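Local coordinates for CPXV018 protein (Cowpox virus, PDB 4PDC) that probably binds the activating lymphocyte receptor NKG2D as a viral, MHC class I-like decoy, built from a platform of helices on an antiparallel sheet, at residues A5-L10 with T79-C84; I31-K36 with F54-F59; E102-K107 with M116-S121. The protein carries 2 engineered substitutions. All blocks are in the same frame, centred on the assembly; numbering follows the deposited sequence.

Contact 1 of 3, residues A5-L10 with T79-C84; sequences AFNFNL and TYFYEC
A5-L10 and T79-C84 run side by side as antiparallel strands, their short axes 173° apart, with F6/Y82 and F8/Y80 as hydrogen-bonded pairs and A5/E83, N7/F81 and N9/T79 as non-hydrogen-bonded ones. Each hydrogen-bonded pair is closed by two reciprocal bonds, and the shortest of the four, F6 N to Y82 O at 2.7 Å, is nearly linear. Between the two pairs F81 CA leans on F6 O, and beyond them T79 CA on F8 O, as CA-H...O contacts.

One face of this ladder is aromatic: F6, F8, Y80 and Y82. F8 and Y80 lie alongside, pointing the same way, with F8 CD1 3.8 Å from Y80 CD2. Their ring planes meet obliquely at 31°, with centroids 6.0 Å apart; Y80 O sits in plane at the edge of F8, 3.5 Å from its CD1.

The other face is mixed. With its CG anti to the backbone N (chi1 175°), F81 leans its ring diagonally toward A5 of the neighbouring strand, where CE1 meets A5 CB at 3.7 Å and the ring edge receives N7 ND2. The same N7 nitrogen rests 3.4 Å from T79 CG2, while N7 OD1 accepts a hydrogen bond from a water whose oxygen is 2.9 Å away.

This strand pair joins the two halves of the sheet. Strand 16-25 flanks it beyond A5-L10 and strand 90-99 beyond T79-C84; helices 51-64, 113-126 and 131-146 lie over the aromatic face, the last also tied down by the C84-C134 disulfide.

Contact 2 of 3, residues I31-K36 with F54-F59; sequences ITFDGK and FYKNVF
Packing of a helix on the sheet beneath it, the basic unit of an MHC-like platform, is illustrated where I31 and F33 of strand 29-33 meet Y55, K56 and F59 of helix 51-64. The short axes pass 9.9 Å apart and cross at -38°, a spacing filled by side chains.

F33 and F59 form the centre. They slide past each other in opposite directions, and their rings make an offset edge-to-face pair with planes at 67°: the edge of F59 is turned to the face of F33. F59 CB sits over that same face as a CH-pi donor, 3.9 Å from the ring centroid, while F59 CD2 reaches back to F33 CB at 3.7 Å. The opposite face of F33 is taken by the backbone, G35 N lying 3.3 Å above the ring plane toward the rim of the ring, so the phenyl is held between the helix and its own turn. That turn is an Asx turn, in which D34 OD1 accepts from K36 N at 2.8 Å; D37 N is a second donor to the same oxygen.

Further along, I31 CD1 comes up to the edge of Y55, 3.6 Å from CD2. With CG anti to the carbonyl carbon (chi1 -68°) the Y55 ring is directed toward I31, and its hydroxyl runs on to H137 ND1; Y55 CB, one helical turn before F59, lies over a face of the F59 ring. At the outer margin the extended chain of K56 reaches the end of the loop, its CE 3.5 Å from K36 O.

The chemistry is therefore almost wholly apolar between strand and helix. The strand-helix spacing is consistent with carbon contacts and the F33-F59 ring pair, while the polar bonds serve other ends: D34 orders the loop, and the Y55 hydroxyl ties helix 51-64 to helix 131-146.

Contact 3 of 3, residues E102-K107 with M116-S121; sequences EEYTVK and MWLTTS
L118 projects from helix 113-126 into the bend of Y104-K107, and its atoms can be followed one by one. CB lies 3.7 Å from Y104 CE2, approaching the ring obliquely as the two side chains slide past each other in opposite directions. CG stands anti to the backbone N (chi1 176°), carrying the branch out to the loop. There CD1 comes near T105 O at 4.0 Å, and CD2 settles against the main chain, 3.5 Å from both V106 C and K107 N, with K107 CB just beyond. A single leucine thus fills the corner between the Y104 ring and the turning backbone.

Two contacts flank it. Y104 takes the crowded rotamer, its CG between the backbone N and the carbonyl carbon (chi1 69°), and its OH arrives at the edge of the W117 indole, 3.4 Å from CD1; the hydroxyl is hydrogen-bonded to K114 O. K107 crosses T119, its CD 3.5 Å from T119 CG2. S121 OG stands over the centre of one indole face, 3.4 Å from its plane, while bonding to W117 O, which also accepts from S121 N on the opposite face of the carbonyl plane.

Strand 102-104 is within this chain the outermost on its side of the sheet, bonded through Y104 to Y97 of strand 90-99. The helix turns W117 inward onto L78 and Y80 of strand 75-87, whereas T119 OG1 is hydrogen-bonded to the backbone of a chain of another protein in the assembly, placing this junction beside an intermolecular interface.

Overall arrangement
Contact 1 lies between the other two: its centre is about 12 Å from each of theirs, which are themselves about 22 Å apart on opposite sides of the chain's centre and do not touch. All three reach the same sheet. Contact 2 is nested within the loop that contact 1 closes, and contact 3 follows in series. The aromatic face of contact 1 continues into contact 2, with F6 CD2 3.6 Å from F59 CZ, while the backbone of T79 meets contact 3 through a probable hydrogen bond from W117 NE1 to T79 O at 3.0 Å. Of the three, contact 3 is the one at the surface.

Contact 1 of 3, residues A5-L10 with T79-C84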
loop_
_atom_site.group_PDB
_atom_site.type_symbol
_atom_site.label_atom_id
_atom_site.label_comp_id
_atom_site.label_asym_id
_atom_site.label_seq_id
_atom_site.Cartn_x
_atom_site.Cartn_y
_atom_site.Cartn_z
ATOM N N ALA E 5 -6.067 -10.430 -14.502
ATOM C CA ALA E 5 -5.339 -9.543 -15.403
ATOM C C ALA E 5 -6.010 -8.177 -15.495
ATOM O O ALA E 5 -7.238 -8.076 -15.537
ATOM C CB ALA E 5 -5.230 -10.165 -16.779
ATOM N N PHE E 6 -5.183 -7.138 -15.521
ATOM C CA PHE E 6 -5.630 -5.765 -15.705
ATOM C C PHE E 6 -5.011 -5.212 -16.980
ATOM O O PHE E 6 -3.791 -5.217 -17.120
ATOM C CB PHE E 6 -5.229 -4.895 -14.515
ATOM C CG PHE E 6 -5.848 -5.313 -13.217
ATOM C CD1 PHE E 6 -5.313 -6.357 -12.484
ATOM C CD2 PHE E 6 -6.953 -4.650 -12.720
ATOM C CE1 PHE E 6 -5.877 -6.740 -11.287
ATOM C CE2 PHE E 6 -7.521 -5.027 -11.521
ATOM C CZ PHE E 6 -6.983 -6.073 -10.804
ATOM N N ASN E 7 -5.845 -4.744 -17.903
ATOM C CA ASN E 7 -5.357 -4.160 -19.150
ATOM C C ASN E 7 -5.704 -2.675 -19.236
ATOM O O ASN E 7 -6.852 -2.310 -19.489
ATOM C CB ASN E 7 -5.932 -4.905 -20.357
ATOM C CG ASN E 7 -5.239 -4.527 -21.657
ATOM O OD1 ASN E 7 -5.825 -3.878 -22.523
ATOM N ND2 ASN E 7 -3.977 -4.919 -21.789
ATOM N N PHE E 8 -4.703 -1.832 -19.004
ATOM C CA PHE E 8 -4.868 -0.386 -19.065
ATOM C C PHE E 8 -4.548 0.119 -20.458
ATOM O O PHE E 8 -3.495 -0.199 -21.002
ATOM C CB PHE E 8 -3.959 0.307 -18.053
ATOM C CG PHE E 8 -4.226 -0.076 -16.637
ATOM C CD1 PHE E 8 -3.696 -1.245 -16.111
ATOM C CD2 PHE E 8 -4.991 0.736 -15.819
ATOM C CE1 PHE E 8 -3.939 -1.599 -14.798
ATOM C CE2 PHE E 8 -5.238 0.384 -14.503
ATOM C CZ PHE E 8 -4.711 -0.784 -13.993
ATOM N N ASN E 9 -5.451 0.909 -21.029
ATOM C CA ASN E 9 -5.215 1.505 -22.338
ATOM C C ASN E 9 -5.512 2.996 -22.345
ATOM O O ASN E 9 -6.569 3.433 -21.884
ATOM C CB ASN E 9 -6.058 0.812 -23.405
ATOM C CG ASN E 9 -5.760 1.323 -24.799
ATOM O OD1 ASN E 9 -4.646 1.174 -25.298
ATOM N ND2 ASN E 9 -6.755 1.925 -25.437
ATOM N N LEU E 10 -4.556 3.766 -22.858
ATOM C CA LEU E 10 -4.738 5.190 -23.097
ATOM C C LEU E 10 -4.511 5.462 -24.579
ATOM O O LEU E 10 -3.388 5.350 -25.070
ATOM C CB LEU E 10 -3.778 6.021 -22.239
ATOM C CG LEU E 10 -3.861 7.539 -22.426
ATOM C CD1 LEU E 10 -5.231 8.066 -22.048
ATOM C CD2 LEU E 10 -2.785 8.243 -21.612
ATOM N N THR E 79 -0.470 0.986 -23.871
ATOM C CA THR E 79 -1.083 -0.103 -23.120
ATOM C C THR E 79 -0.167 -0.569 -22.003
ATOM O O THR E 79 1.047 -0.665 -22.178
ATOM C CB THR E 79 -1.419 -1.305 -24.019
ATOM O OG1 THR E 79 -2.271 -0.885 -25.092
ATOM C CG2 THR E 79 -2.118 -2.400 -23.228
ATOM N N TYR E 80 -0.771 -0.848 -20.854
ATOM C CA TYR E 80 -0.077 -1.473 -19.740
ATOM C C TYR E 80 -0.873 -2.678 -19.278
ATOM O O TYR E 80 -2.031 -2.551 -18.883
ATOM C CB TYR E 80 0.116 -0.490 -18.591
ATOM C CG TYR E 80 0.743 -1.100 -17.357
ATOM C CD1 TYR E 80 1.989 -1.714 -17.414
ATOM C CD2 TYR E 80 0.101 -1.040 -16.128
ATOM C CE1 TYR E 80 2.572 -2.263 -16.282
ATOM C CE2 TYR E 80 0.672 -1.582 -14.997
ATOM C CZ TYR E 80 1.906 -2.194 -15.077
ATOM O OH TYR E 80 2.472 -2.733 -13.941
ATOM N N PHE E 81 -0.241 -3.844 -19.339
ATOM C CA PHE E 81 -0.881 -5.098 -18.972
ATOM C C PHE E 81 -0.238 -5.602 -17.696
ATOM O O PHE E 81 0.980 -5.688 -17.621
ATOM C CB PHE E 81 -0.738 -6.116 -20.104
ATOM C CG PHE E 81 -1.267 -7.480 -19.773
ATOM C CD1 PHE E 81 -2.622 -7.749 -19.849
ATOM C CD2 PHE E 81 -0.405 -8.503 -19.412
ATOM C CE1 PHE E 81 -3.110 -9.010 -19.555
ATOM C CE2 PHE E 81 -0.886 -9.766 -19.117
ATOM C CZ PHE E 81 -2.239 -10.020 -19.189
ATOM N N TYR E 82 -1.055 -5.892 -16.686
ATOM C CA TYR E 82 -0.555 -6.429 -15.426
ATOM C C TYR E 82 -1.388 -7.628 -14.998
ATOM O O TYR E 82 -2.616 -7.539 -14.896
ATOM C CB TYR E 82 -0.562 -5.366 -14.324
ATOM C CG TYR E 82 -0.026 -5.903 -13.019
ATOM C CD1 TYR E 82 1.342 -5.996 -12.797
ATOM C CD2 TYR E 82 -0.884 -6.344 -12.020
ATOM C CE1 TYR E 82 1.841 -6.500 -11.613
ATOM C CE2 TYR E 82 -0.392 -6.851 -10.833
ATOM C CZ TYR E 82 0.968 -6.926 -10.634
ATOM O OH TYR E 82 1.466 -7.433 -9.453
ATOM N N GLU E 83 -0.711 -8.744 -14.748
ATOM C CA GLU E 83 -1.377 -9.999 -14.429
ATOM C C GLU E 83 -0.707 -10.686 -13.254
ATOM O O GLU E 83 0.513 -10.823 -13.232
ATOM C CB GLU E 83 -1.366 -10.931 -15.644
ATOM C CG GLU E 83 -2.068 -12.258 -15.427
ATOM C CD GLU E 83 -1.840 -13.223 -16.573
ATOM O OE1 GLU E 83 -0.840 -13.966 -16.521
ATOM O OE2 GLU E 83 -2.654 -13.234 -17.522
ATOM N N CYS E 84 -1.508 -11.111 -12.279
ATOM C CA CYS E 84 -1.007 -11.971 -11.216
ATOM C C CYS E 84 -1.634 -13.350 -11.390
ATOM O O CYS E 84 -2.756 -13.483 -11.888
ATOM C CB CYS E 84 -1.293 -11.385 -9.827
ATOM S SG CYS E 84 -3.023 -11.285 -9.306
HETATM O O HOH W 1 -5.233 -2.683 -25.052
#

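Contact 2 of 3, residues I31-K36 with F54-F59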
loop_
_atom_site.group_PDB
_atom_site.type_symbol
_atom_site.label_atom_id
_atom_site.label_comp_id
_atom_site.label_asym_id
_atom_site.label_seq_id
_atom_site.Cartn_x
_atom_site.Cartn_y
_atom_site.Cartn_z
ATOM N N ILE E 31 -14.846 -7.023 -15.151
ATOM C CA ILE E 31 -15.028 -5.603 -14.862
ATOM C C ILE E 31 -14.507 -4.778 -16.033
ATOM O O ILE E 31 -13.561 -5.180 -16.711
ATOM C CB ILE E 31 -14.290 -5.182 -13.567
ATOM C CG1 ILE E 31 -14.798 -5.973 -12.360
ATOM C CG2 ILE E 31 -14.456 -3.694 -13.300
ATOM C CD1 ILE E 31 -13.880 -5.876 -11.156
ATOM N N THR E 32 -15.125 -3.626 -16.273
ATOM C CA THR E 32 -14.615 -2.690 -17.266
ATOM C C THR E 32 -14.797 -1.260 -16.774
ATOM O O THR E 32 -15.685 -0.970 -15.972
ATOM C CB THR E 32 -15.301 -2.876 -18.642
ATOM O OG1 THR E 32 -14.601 -2.118 -19.638
ATOM C CG2 THR E 32 -16.757 -2.447 -18.598
ATOM N N PHE E 33 -13.941 -0.376 -17.273
ATOM C CA PHE E 33 -13.865 1.009 -16.827
ATOM C C PHE E 33 -13.635 1.873 -18.062
ATOM O O PHE E 33 -12.740 1.580 -18.850
ATOM C CB PHE E 33 -12.736 1.170 -15.800
ATOM C CG PHE E 33 -12.476 2.591 -15.377
ATOM C CD1 PHE E 33 -13.281 3.209 -14.440
ATOM C CD2 PHE E 33 -11.403 3.298 -15.901
ATOM C CE1 PHE E 33 -13.036 4.514 -14.044
ATOM C CE2 PHE E 33 -11.150 4.600 -15.506
ATOM C CZ PHE E 33 -11.967 5.208 -14.578
ATOM N N ASP E 34 -14.453 2.909 -18.245
ATOM C CA ASP E 34 -14.428 3.701 -19.482
ATOM C C ASP E 34 -13.764 5.068 -19.317
ATOM O O ASP E 34 -13.896 5.934 -20.184
ATOM C CB ASP E 34 -15.855 3.891 -20.020
ATOM C CG ASP E 34 -16.760 4.661 -19.064
ATOM O OD1 ASP E 34 -16.256 5.379 -18.172
ATOM O OD2 ASP E 34 -17.998 4.551 -19.214
ATOM N N GLY E 35 -13.061 5.257 -18.207
ATOM C CA GLY E 35 -12.420 6.525 -17.915
ATOM C C GLY E 35 -13.195 7.312 -16.879
ATOM O O GLY E 35 -12.623 8.125 -16.153
ATOM N N LYS E 36 -14.499 7.060 -16.808
ATOM C CA LYS E 36 -15.381 7.744 -15.867
ATOM C C LYS E 36 -16.036 6.751 -14.914
ATOM O O LYS E 36 -15.881 6.848 -13.698
ATOM C CB LYS E 36 -16.457 8.529 -16.620
ATOM C CG LYS E 36 -17.490 9.208 -15.725
ATOM C CD LYS E 36 -18.593 9.860 -16.543
ATOM C CE LYS E 36 -19.661 10.466 -15.645
ATOM N NZ LYS E 36 -20.858 10.914 -16.413
ATOM N N PHE E 54 -13.109 0.207 -5.145
ATOM C CA PHE E 54 -11.660 0.240 -4.983
ATOM C C PHE E 54 -10.983 0.449 -6.337
ATOM O O PHE E 54 -10.140 1.333 -6.486
ATOM C CB PHE E 54 -11.171 -1.056 -4.326
ATOM C CG PHE E 54 -9.681 -1.121 -4.130
ATOM C CD1 PHE E 54 -9.082 -0.494 -3.051
ATOM C CD2 PHE E 54 -8.883 -1.826 -5.011
ATOM C CE1 PHE E 54 -7.714 -0.560 -2.862
ATOM C CE2 PHE E 54 -7.511 -1.894 -4.828
ATOM C CZ PHE E 54 -6.928 -1.258 -3.752
ATOM N N TYR E 55 -11.366 -0.357 -7.323
ATOM C CA TYR E 55 -10.776 -0.263 -8.652
ATOM C C TYR E 55 -11.115 1.064 -9.323
ATOM O O TYR E 55 -10.298 1.610 -10.066
ATOM C CB TYR E 55 -11.240 -1.422 -9.541
ATOM C CG TYR E 55 -10.714 -2.790 -9.130
ATOM C CD1 TYR E 55 -9.477 -2.933 -8.507
ATOM C CD2 TYR E 55 -11.460 -3.938 -9.373
ATOM C CE1 TYR E 55 -9.003 -4.187 -8.132
ATOM C CE2 TYR E 55 -10.995 -5.190 -9.006
ATOM C CZ TYR E 55 -9.771 -5.308 -8.383
ATOM O OH TYR E 55 -9.323 -6.552 -8.017
ATOM N N LYS E 56 -12.315 1.581 -9.080
ATOM C CA LYS E 56 -12.699 2.858 -9.677
ATOM C C LYS E 56 -11.701 3.936 -9.266
ATOM O O LYS E 56 -11.296 4.761 -10.081
ATOM C CB LYS E 56 -14.116 3.260 -9.269
ATOM C CG LYS E 56 -14.613 4.528 -9.962
ATOM C CD LYS E 56 -16.054 4.843 -9.590
ATOM C CE LYS E 56 -16.573 6.062 -10.339
ATOM N NZ LYS E 56 -18.011 6.328 -10.038
ATOM N N ASN E 57 -11.285 3.905 -8.005
ATOM C CA ASN E 57 -10.312 4.863 -7.505
ATOM C C ASN E 57 -8.910 4.606 -8.051
ATOM O O ASN E 57 -8.243 5.530 -8.512
ATOM C CB ASN E 57 -10.281 4.839 -5.976
ATOM C CG ASN E 57 -11.499 5.498 -5.358
ATOM O OD1 ASN E 57 -12.025 6.477 -5.889
ATOM N ND2 ASN E 57 -11.954 4.965 -4.229
ATOM N N VAL E 58 -8.464 3.356 -7.990
ATOM C CA VAL E 58 -7.145 3.002 -8.494
ATOM C C VAL E 58 -7.027 3.296 -9.986
ATOM O O VAL E 58 -5.996 3.779 -10.446
ATOM C CB VAL E 58 -6.826 1.515 -8.241
ATOM C CG1 VAL E 58 -5.526 1.110 -8.931
ATOM C CG2 VAL E 58 -6.734 1.246 -6.750
ATOM N N PHE E 59 -8.076 2.991 -10.742
ATOM C CA PHE E 59 -8.035 3.183 -12.187
ATOM C C PHE E 59 -8.032 4.670 -12.542
ATOM O O PHE E 59 -7.234 5.112 -13.369
ATOM C CB PHE E 59 -9.211 2.469 -12.865
ATOM C CG PHE E 59 -9.168 0.963 -12.748
ATOM C CD1 PHE E 59 -8.074 0.317 -12.182
ATOM C CD2 PHE E 59 -10.228 0.192 -13.202
ATOM C CE1 PHE E 59 -8.040 -1.065 -12.072
ATOM C CE2 PHE E 59 -10.199 -1.196 -13.093
ATOM C CZ PHE E 59 -9.105 -1.821 -12.529
#

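Contact 3 of 3, residues E102-K107 with M116-S121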
loop_
_atom_site.group_PDB
_atom_site.type_symbol
_atom_site.label_atom_id
_atom_site.label_comp_id
_atom_site.label_asym_id
_atom_site.label_seq_id
_atom_site.Cartn_x
_atom_site.Cartn_y
_atom_site.Cartn_z
ATOM N N GLU E 102 2.895 -2.434 -30.057
ATOM C CA GLU E 102 4.187 -3.114 -30.088
ATOM C C GLU E 102 4.841 -3.133 -28.712
ATOM O O GLU E 102 5.030 -2.081 -28.092
ATOM C CB GLU E 102 5.112 -2.436 -31.098
ATOM C CG GLU E 102 6.497 -3.049 -31.181
ATOM C CD GLU E 102 7.326 -2.456 -32.303
ATOM O OE1 GLU E 102 6.983 -2.691 -33.483
ATOM O OE2 GLU E 102 8.316 -1.752 -32.005
ATOM N N GLU E 103 5.189 -4.329 -28.242
ATOM C CA GLU E 103 5.833 -4.484 -26.942
ATOM C C GLU E 103 7.174 -3.773 -26.898
ATOM O O GLU E 103 7.920 -3.763 -27.873
ATOM C CB GLU E 103 6.044 -5.962 -26.598
ATOM C CG GLU E 103 4.924 -6.590 -25.792
ATOM C CD GLU E 103 5.381 -7.801 -24.997
ATOM O OE1 GLU E 103 6.100 -7.615 -23.989
ATOM O OE2 GLU E 103 5.015 -8.935 -25.373
ATOM N N TYR E 104 7.478 -3.184 -25.749
ATOM C CA TYR E 104 8.790 -2.605 -25.527
ATOM C C TYR E 104 9.122 -2.682 -24.044
ATOM O O TYR E 104 8.233 -2.852 -23.205
ATOM C CB TYR E 104 8.846 -1.162 -26.044
ATOM C CG TYR E 104 8.015 -0.149 -25.279
ATOM C CD1 TYR E 104 6.624 -0.160 -25.340
ATOM C CD2 TYR E 104 8.626 0.844 -24.530
ATOM C CE1 TYR E 104 5.872 0.778 -24.650
ATOM C CE2 TYR E 104 7.883 1.785 -23.840
ATOM C CZ TYR E 104 6.510 1.746 -23.901
ATOM O OH TYR E 104 5.779 2.689 -23.217
ATOM N N THR E 105 10.410 -2.596 -23.731
ATOM C CA THR E 105 10.869 -2.688 -22.349
ATOM C C THR E 105 12.017 -1.731 -22.057
ATOM O O THR E 105 12.373 -1.520 -20.898
ATOM C CB THR E 105 11.337 -4.120 -22.011
ATOM O OG1 THR E 105 12.540 -4.414 -22.733
ATOM C CG2 THR E 105 10.268 -5.140 -22.371
ATOM N N VAL E 106 12.595 -1.155 -23.106
ATOM C CA VAL E 106 13.792 -0.334 -22.966
ATOM C C VAL E 106 13.462 1.156 -22.926
ATOM O O VAL E 106 12.806 1.688 -23.820
ATOM C CB VAL E 106 14.782 -0.599 -24.117
ATOM C CG1 VAL E 106 16.035 0.255 -23.960
ATOM C CG2 VAL E 106 15.155 -2.075 -24.165
ATOM N N LYS E 107 13.939 1.818 -21.877
ATOM C CA LYS E 107 13.797 3.260 -21.725
ATOM C C LYS E 107 14.901 3.974 -22.490
ATOM O O LYS E 107 16.060 3.565 -22.430
ATOM C CB LYS E 107 13.852 3.644 -20.243
ATOM C CG LYS E 107 13.782 5.140 -19.966
ATOM C CD LYS E 107 14.205 5.454 -18.542
ATOM C CE LYS E 107 14.095 6.944 -18.243
ATOM N NZ LYS E 107 14.972 7.766 -19.126
ATOM N N MET E 116 7.843 7.831 -20.340
ATOM C CA MET E 116 7.175 8.093 -19.072
ATOM C C MET E 116 6.195 6.969 -18.741
ATOM O O MET E 116 6.076 6.547 -17.589
ATOM C CB MET E 116 6.441 9.431 -19.122
ATOM C CG MET E 116 5.863 9.853 -17.784
ATOM S SD MET E 116 4.885 11.364 -17.883
ATOM C CE MET E 116 6.104 12.519 -18.518
ATOM N N TRP E 117 5.491 6.497 -19.761
ATOM C CA TRP E 117 4.545 5.401 -19.604
ATOM C C TRP E 117 5.258 4.154 -19.088
ATOM O O TRP E 117 4.758 3.455 -18.208
ATOM C CB TRP E 117 3.857 5.117 -20.940
ATOM C CG TRP E 117 2.807 4.048 -20.894
ATOM C CD1 TRP E 117 2.958 2.738 -21.240
ATOM C CD2 TRP E 117 1.440 4.200 -20.489
ATOM N NE1 TRP E 117 1.770 2.063 -21.080
ATOM C CE2 TRP E 117 0.823 2.937 -20.617
ATOM C CE3 TRP E 117 0.678 5.280 -20.034
ATOM C CZ2 TRP E 117 -0.519 2.728 -20.311
ATOM C CZ3 TRP E 117 -0.655 5.069 -19.728
ATOM C CH2 TRP E 117 -1.239 3.803 -19.868
ATOM N N LEU E 118 6.439 3.900 -19.638
ATOM C CA LEU E 118 7.240 2.737 -19.277
ATOM C C LEU E 118 7.755 2.819 -17.849
ATOM O O LEU E 118 7.757 1.821 -17.125
ATOM C CB LEU E 118 8.426 2.591 -20.243
ATOM C CG LEU E 118 9.436 1.472 -19.950
ATOM C CD1 LEU E 118 8.796 0.096 -20.078
ATOM C CD2 LEU E 118 10.642 1.582 -20.873
ATOM N N THR E 119 8.198 4.003 -17.444
ATOM C CA THR E 119 8.833 4.150 -16.144
ATOM C C THR E 119 7.861 4.471 -15.011
ATOM O O THR E 119 8.280 4.509 -13.854
ATOM C CB THR E 119 9.910 5.249 -16.168
ATOM O OG1 THR E 119 9.309 6.518 -16.460
ATOM C CG2 THR E 119 10.964 4.936 -17.215
ATOM N N THR E 120 6.581 4.692 -15.319
ATOM C CA THR E 120 5.624 5.107 -14.281
ATOM C C THR E 120 4.357 4.265 -14.163
ATOM O O THR E 120 3.611 4.418 -13.197
ATOM C CB THR E 120 5.150 6.564 -14.494
ATOM O OG1 THR E 120 4.322 6.642 -15.662
ATOM C CG2 THR E 120 6.332 7.506 -14.619
ATOM N N SER E 121 4.089 3.400 -15.134
ATOM C CA SER E 121 2.843 2.636 -15.121
ATOM C C SER E 121 2.724 1.721 -13.896
ATOM O O SER E 121 1.718 1.757 -13.184
ATOM C CB SER E 121 2.716 1.812 -16.403
ATOM O OG SER E 121 2.278 2.630 -17.475
#